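Local coordinates for lipoxygenase (Cyanothece sp., PDB 5EK8), which is a 9R-lipoxygenase, a non-heme iron enzyme that probably adds molecular oxygen to polyunsaturated fatty acids, as lipoxygenases generally do, at residues Y360-A363 and H364-E368; F424-M427 and C428-V432. One frame throughout, in Å; residues are numbered along the deposited sequence.

Interaction 1 of 2, residues Y360-A363 and H364-E368. With FE2 (Fe (II) ion), chain B.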
loop_
_atom_site.group_PDB
_atom_site.type_symbol
_atom_site.label_atom_id
_atom_site.label_comp_id
_atom_site.label_asym_id
_atom_site.label_seq_id
_atom_site.Cartn_x
_atom_site.Cartn_y
_atom_site.Cartn_z
ATOM N N TYR A 360 0.410 -6.455 -3.147
ATOM C CA TYR A 360 -0.238 -6.402 -1.841
ATOM C C TYR A 360 0.742 -6.519 -0.679
ATOM O O TYR A 360 0.682 -5.741 0.271
ATOM C CB TYR A 360 -1.296 -7.496 -1.726
ATOM C CG TYR A 360 -1.959 -7.536 -0.369
ATOM C CD1 TYR A 360 -2.844 -6.537 0.025
ATOM C CD2 TYR A 360 -1.700 -8.572 0.519
ATOM C CE1 TYR A 360 -3.448 -6.573 1.273
ATOM C CE2 TYR A 360 -2.296 -8.615 1.758
ATOM C CZ TYR A 360 -3.168 -7.620 2.131
ATOM O OH TYR A 360 -3.755 -7.681 3.372
ATOM N N ALA A 361 1.654 -7.477 -0.760
ATOM C CA ALA A 361 2.590 -7.695 0.334
ATOM C C ALA A 361 3.661 -6.611 0.407
ATOM O O ALA A 361 3.813 -5.952 1.438
ATOM C CB ALA A 361 3.237 -9.054 0.207
ATOM N N LYS A 362 4.403 -6.436 -0.684
ATOM C CA LYS A 362 5.574 -5.558 -0.681
ATOM C C LYS A 362 5.226 -4.077 -0.620
ATOM O O LYS A 362 5.959 -3.287 -0.027
ATOM C CB LYS A 362 6.445 -5.820 -1.913
ATOM C CG LYS A 362 7.758 -5.043 -1.898
ATOM C CD LYS A 362 8.611 -5.323 -3.131
ATOM C CE LYS A 362 8.981 -6.793 -3.236
ATOM N NZ LYS A 362 9.941 -7.049 -4.339
ATOM N N ALA A 363 4.114 -3.693 -1.234
ATOM C CA ALA A 363 3.749 -2.283 -1.263
ATOM C C ALA A 363 2.804 -1.917 -0.121
ATOM O O ALA A 363 3.137 -1.082 0.715
ATOM C CB ALA A 363 3.131 -1.923 -2.595
ATOM N N HIS A 364 1.635 -2.542 -0.083
ATOM C CA HIS A 364 0.609 -2.157 0.880
ATOM C C HIS A 364 0.991 -2.484 2.315
ATOM O O HIS A 364 1.179 -1.589 3.151
ATOM C CB HIS A 364 -0.713 -2.845 0.542
ATOM C CG HIS A 364 -1.380 -2.304 -0.681
ATOM N ND1 HIS A 364 -2.380 -1.354 -0.629
ATOM C CD2 HIS A 364 -1.189 -2.571 -1.994
ATOM C CE1 HIS A 364 -2.779 -1.067 -1.854
ATOM N NE2 HIS A 364 -2.070 -1.794 -2.701
ATOM N N VAL A 365 1.095 -3.777 2.591
ATOM C CA VAL A 365 1.366 -4.246 3.935
ATOM C C VAL A 365 2.672 -3.684 4.484
ATOM O O VAL A 365 2.708 -3.185 5.607
ATOM C CB VAL A 365 1.411 -5.777 3.986
ATOM C CG1 VAL A 365 1.676 -6.246 5.414
ATOM C CG2 VAL A 365 0.112 -6.355 3.451
ATOM N N GLN A 366 3.740 -3.746 3.697
ATOM C CA GLN A 366 5.036 -3.309 4.196
ATOM C C GLN A 366 5.036 -1.820 4.542
ATOM O O GLN A 366 5.734 -1.392 5.459
ATOM C CB GLN A 366 6.148 -3.607 3.187
ATOM C CG GLN A 366 7.538 -3.357 3.764
ATOM C CD GLN A 366 8.646 -3.348 2.727
ATOM O OE1 GLN A 366 9.796 -3.026 3.042
ATOM N NE2 GLN A 366 8.312 -3.707 1.488
ATOM N N MET A 367 4.241 -1.032 3.826
ATOM C CA MET A 367 4.246 0.412 4.042
ATOM C C MET A 367 3.242 0.859 5.106
ATOM O O MET A 367 3.393 1.938 5.688
ATOM C CB MET A 367 3.980 1.150 2.730
ATOM C CG MET A 367 5.120 1.071 1.714
ATOM S SD MET A 367 6.677 1.782 2.294
ATOM C CE MET A 367 7.616 0.309 2.690
ATOM N N GLU A 368 2.225 0.040 5.374
ATOM C CA GLU A 368 1.254 0.410 6.403
ATOM C C GLU A 368 1.914 0.587 7.774
ATOM O O GLU A 368 1.535 1.475 8.536
ATOM C CB GLU A 368 0.117 -0.616 6.507
ATOM C CG GLU A 368 -0.818 -0.340 7.690
ATOM C CD GLU A 368 -2.243 -0.803 7.476
ATOM O OE1 GLU A 368 -3.101 -0.480 8.326
ATOM O OE2 GLU A 368 -2.514 -1.482 6.466
HETATM FE FE FE2 B . -2.488 -0.885 -4.970
#
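Tyr360 and Ala363 lie on a pi-type turn of helix 337-377, with His364 directly after it; this buried helix carries two of the iron-binding histidines of the lipoxygenase. The evidence is the spacing of the backbone bonds: Val365 N donates to Tyr360 O at 3.1 Å with an almost straight N-H...O angle of 176°, and Gln366 N reaches Ala361 O at 3.2 Å, both five residues back. The wider turn gives way at Ala363, whose O takes only a weak bond from Met367 N, four residues on. His364 CB rests against Tyr360 O, and a chi1 of -72°, with CG beside the backbone N, swings the imidazole off the helix so that His364 NE2 binds iron at 2.5 Å. His359, His570 and the terminal carboxylate of Ile668 bind the same metal, while His364 ND1 is hydrogen-bonded to Asn398 OD1, a second-shell contact that would limit rotation of the ring. The Tyr360 ring, set anti to its own amide nitrogen at chi1 177°, is covered on one face by Val365 CG2 in a CH-pi contact, 3.9 Å from the centroid and displaced toward the rim. Lys362 runs alongside Gln366, and Gln366 NE2 donates in the carbonyl plane to a lone pair of Lys362 O, 2.8 Å away.

Interaction 2 of 2, residues F424-M427 and C428-V432; sequences FLQM and CTEVV
Phe424 meets Cys428 in a sulfur-aromatic contact one turn apart on helix 421-432, a helix packed against the iron-binding helix 337-377. Cys428 SG sits over one ring face of Phe424, 4.0 Å from the centroid and 25° off the normal, displaced toward CE2 and CZ. Two torsions bring this about: Phe424 extends its ring anti to the backbone N (chi1 171°), and Cys428 turns SG beside its own backbone N, back toward the preceding turn. The backbone here is regular alpha-helix, since Cys428 N, Thr429 N, Glu430 N and Val431 N each donate four residues back; Thr429 N to Leu425 O, at 2.9 Å, is the straightest of these. The Met427 side chain packs on Phe352 and Ile357 of helix 337-377, whereas Gln426 and Glu430 make a polar pair one turn apart. Gln426 O is gripped twice from the same face of its plane, by Glu430 N and by Thr429 OG1 at 3.1 Å, the hydroxyl coming from above the carbonyl plane. Farther out, Gln426 NE2 donates to Glu430 OE2 at 2.9 Å, with the oxygen near the amide plane but the nitrogen above the carboxylate plane; the two flat groups are turned 59° apart. Gln426 NE2 also bonds to Asn281 O. Replacing Glu430 with an alanine would probably leave Gln426 NE2 without its carboxylate mate, letting the amide turn more readily, and would cost the bridging water one of its anchors. That water donates to Met427 O at 3.0 Å and to Glu430 OE1 at 2.9 Å.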
loop_
_atom_site.group_PDB
_atom_site.type_symbol
_atom_site.label_atom_id
_atom_site.label_comp_id
_atom_site.label_asym_id
_atom_site.label_seq_id
_atom_site.Cartn_x
_atom_site.Cartn_y
_atom_site.Cartn_z
ATOM N N PHE A 424 -2.505 -17.873 0.282
ATOM C CA PHE A 424 -2.219 -16.490 -0.079
ATOM C C PHE A 424 -1.634 -15.713 1.105
ATOM O O PHE A 424 -0.600 -15.016 0.995
ATOM C CB PHE A 424 -3.498 -15.810 -0.584
ATOM C CG PHE A 424 -3.355 -14.333 -0.772
ATOM C CD1 PHE A 424 -2.831 -13.823 -1.947
ATOM C CD2 PHE A 424 -3.718 -13.455 0.237
ATOM C CE1 PHE A 424 -2.681 -12.467 -2.115
ATOM C CE2 PHE A 424 -3.566 -12.105 0.076
ATOM C CZ PHE A 424 -3.050 -11.604 -1.102
ATOM N N LEU A 425 -2.315 -15.840 2.240
ATOM C CA LEU A 425 -1.857 -15.241 3.484
ATOM C C LEU A 425 -0.439 -15.685 3.795
ATOM O O LEU A 425 0.410 -14.873 4.149
ATOM C CB LEU A 425 -2.778 -15.613 4.642
ATOM C CG LEU A 425 -2.430 -14.915 5.956
ATOM C CD1 LEU A 425 -2.597 -13.408 5.801
ATOM C CD2 LEU A 425 -3.283 -15.469 7.102
ATOM N N GLN A 426 -0.182 -16.978 3.636
ATOM C CA GLN A 426 1.134 -17.515 3.944
ATOM C C GLN A 426 2.208 -16.898 3.055
ATOM O O GLN A 426 3.313 -16.628 3.526
ATOM C CB GLN A 426 1.149 -19.030 3.804
ATOM C CG GLN A 426 2.484 -19.657 4.136
ATOM C CD GLN A 426 2.459 -21.148 3.934
ATOM O OE1 GLN A 426 1.512 -21.820 4.344
ATOM N NE2 GLN A 426 3.488 -21.678 3.280
ATOM N N MET A 427 1.886 -16.666 1.781
ATOM C CA MET A 427 2.819 -15.960 0.903
ATOM C C MET A 427 3.150 -14.609 1.517
ATOM O O MET A 427 4.333 -14.217 1.645
ATOM C CB MET A 427 2.239 -15.763 -0.500
ATOM C CG MET A 427 2.021 -17.037 -1.297
ATOM S SD MET A 427 1.349 -16.705 -2.943
ATOM C CE MET A 427 2.735 -15.875 -3.716
ATOM N N CYS A 428 2.091 -13.916 1.927
ATOM C CA CYS A 428 2.251 -12.564 2.450
ATOM C C CYS A 428 3.108 -12.503 3.708
ATOM O O CYS A 428 4.090 -11.758 3.759
ATOM C CB CYS A 428 0.885 -11.948 2.721
ATOM S SG CYS A 428 -0.060 -11.657 1.218
ATOM N N THR A 429 2.732 -13.286 4.717
ATOM C CA THR A 429 3.466 -13.338 5.979
ATOM C C THR A 429 4.914 -13.761 5.753
ATOM O O THR A 429 5.837 -13.173 6.335
ATOM C CB THR A 429 2.807 -14.304 6.995
ATOM O OG1 THR A 429 2.691 -15.616 6.426
ATOM C CG2 THR A 429 1.430 -13.805 7.400
ATOM N N GLU A 430 5.103 -14.771 4.902
ATOM C CA GLU A 430 6.445 -15.210 4.521
ATOM C C GLU A 430 7.319 -14.045 4.071
ATOM O O GLU A 430 8.373 -13.797 4.663
ATOM C CB GLU A 430 6.390 -16.262 3.410
ATOM C CG GLU A 430 6.295 -17.693 3.911
ATOM C CD GLU A 430 6.054 -18.691 2.793
ATOM O OE1 GLU A 430 6.176 -18.304 1.612
ATOM O OE2 GLU A 430 5.739 -19.864 3.091
ATOM N N VAL A 431 6.899 -13.316 3.038
ATOM C CA VAL A 431 7.805 -12.281 2.527
ATOM C C VAL A 431 7.889 -11.037 3.427
ATOM O O VAL A 431 8.950 -10.415 3.521
ATOM C CB VAL A 431 7.432 -11.846 1.100
ATOM C CG1 VAL A 431 7.743 -12.966 0.127
ATOM C CG2 VAL A 431 5.967 -11.436 1.017
ATOM N N VAL A 432 6.796 -10.680 4.102
ATOM C CA VAL A 432 6.805 -9.467 4.923
ATOM C C VAL A 432 7.668 -9.698 6.168
ATOM O O VAL A 432 8.241 -8.759 6.724
ATOM C CB VAL A 432 5.368 -9.017 5.319
ATOM C CG1 VAL A 432 5.404 -7.868 6.319
ATOM C CG2 VAL A 432 4.583 -8.592 4.079
HETATM O O HOH W 1 6.174 -15.936 0.006
#

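How the interactions relate
Interaction 1 comes first along the chain, on helix 337-377, and interaction 2 follows on helix 421-432; their centres are about 11 Å apart. The two helices touch directly. The Tyr360 ring is one meeting point, its CD2 lying 3.6 Å from Cys428 SG and 3.7 Å from Phe424 CZ, so that the sulfur and both rings pack together. A second point joins Ala361 CB to Val431 CG2 at 3.7 Å. Interaction 1 binds the iron directly through His364, whereas interaction 2 stands behind it, with the Phe424 side chain about 11 Å from the metal. Helix 421-432 thus covers the Tyr360-Ala361 side of the pi-type turn.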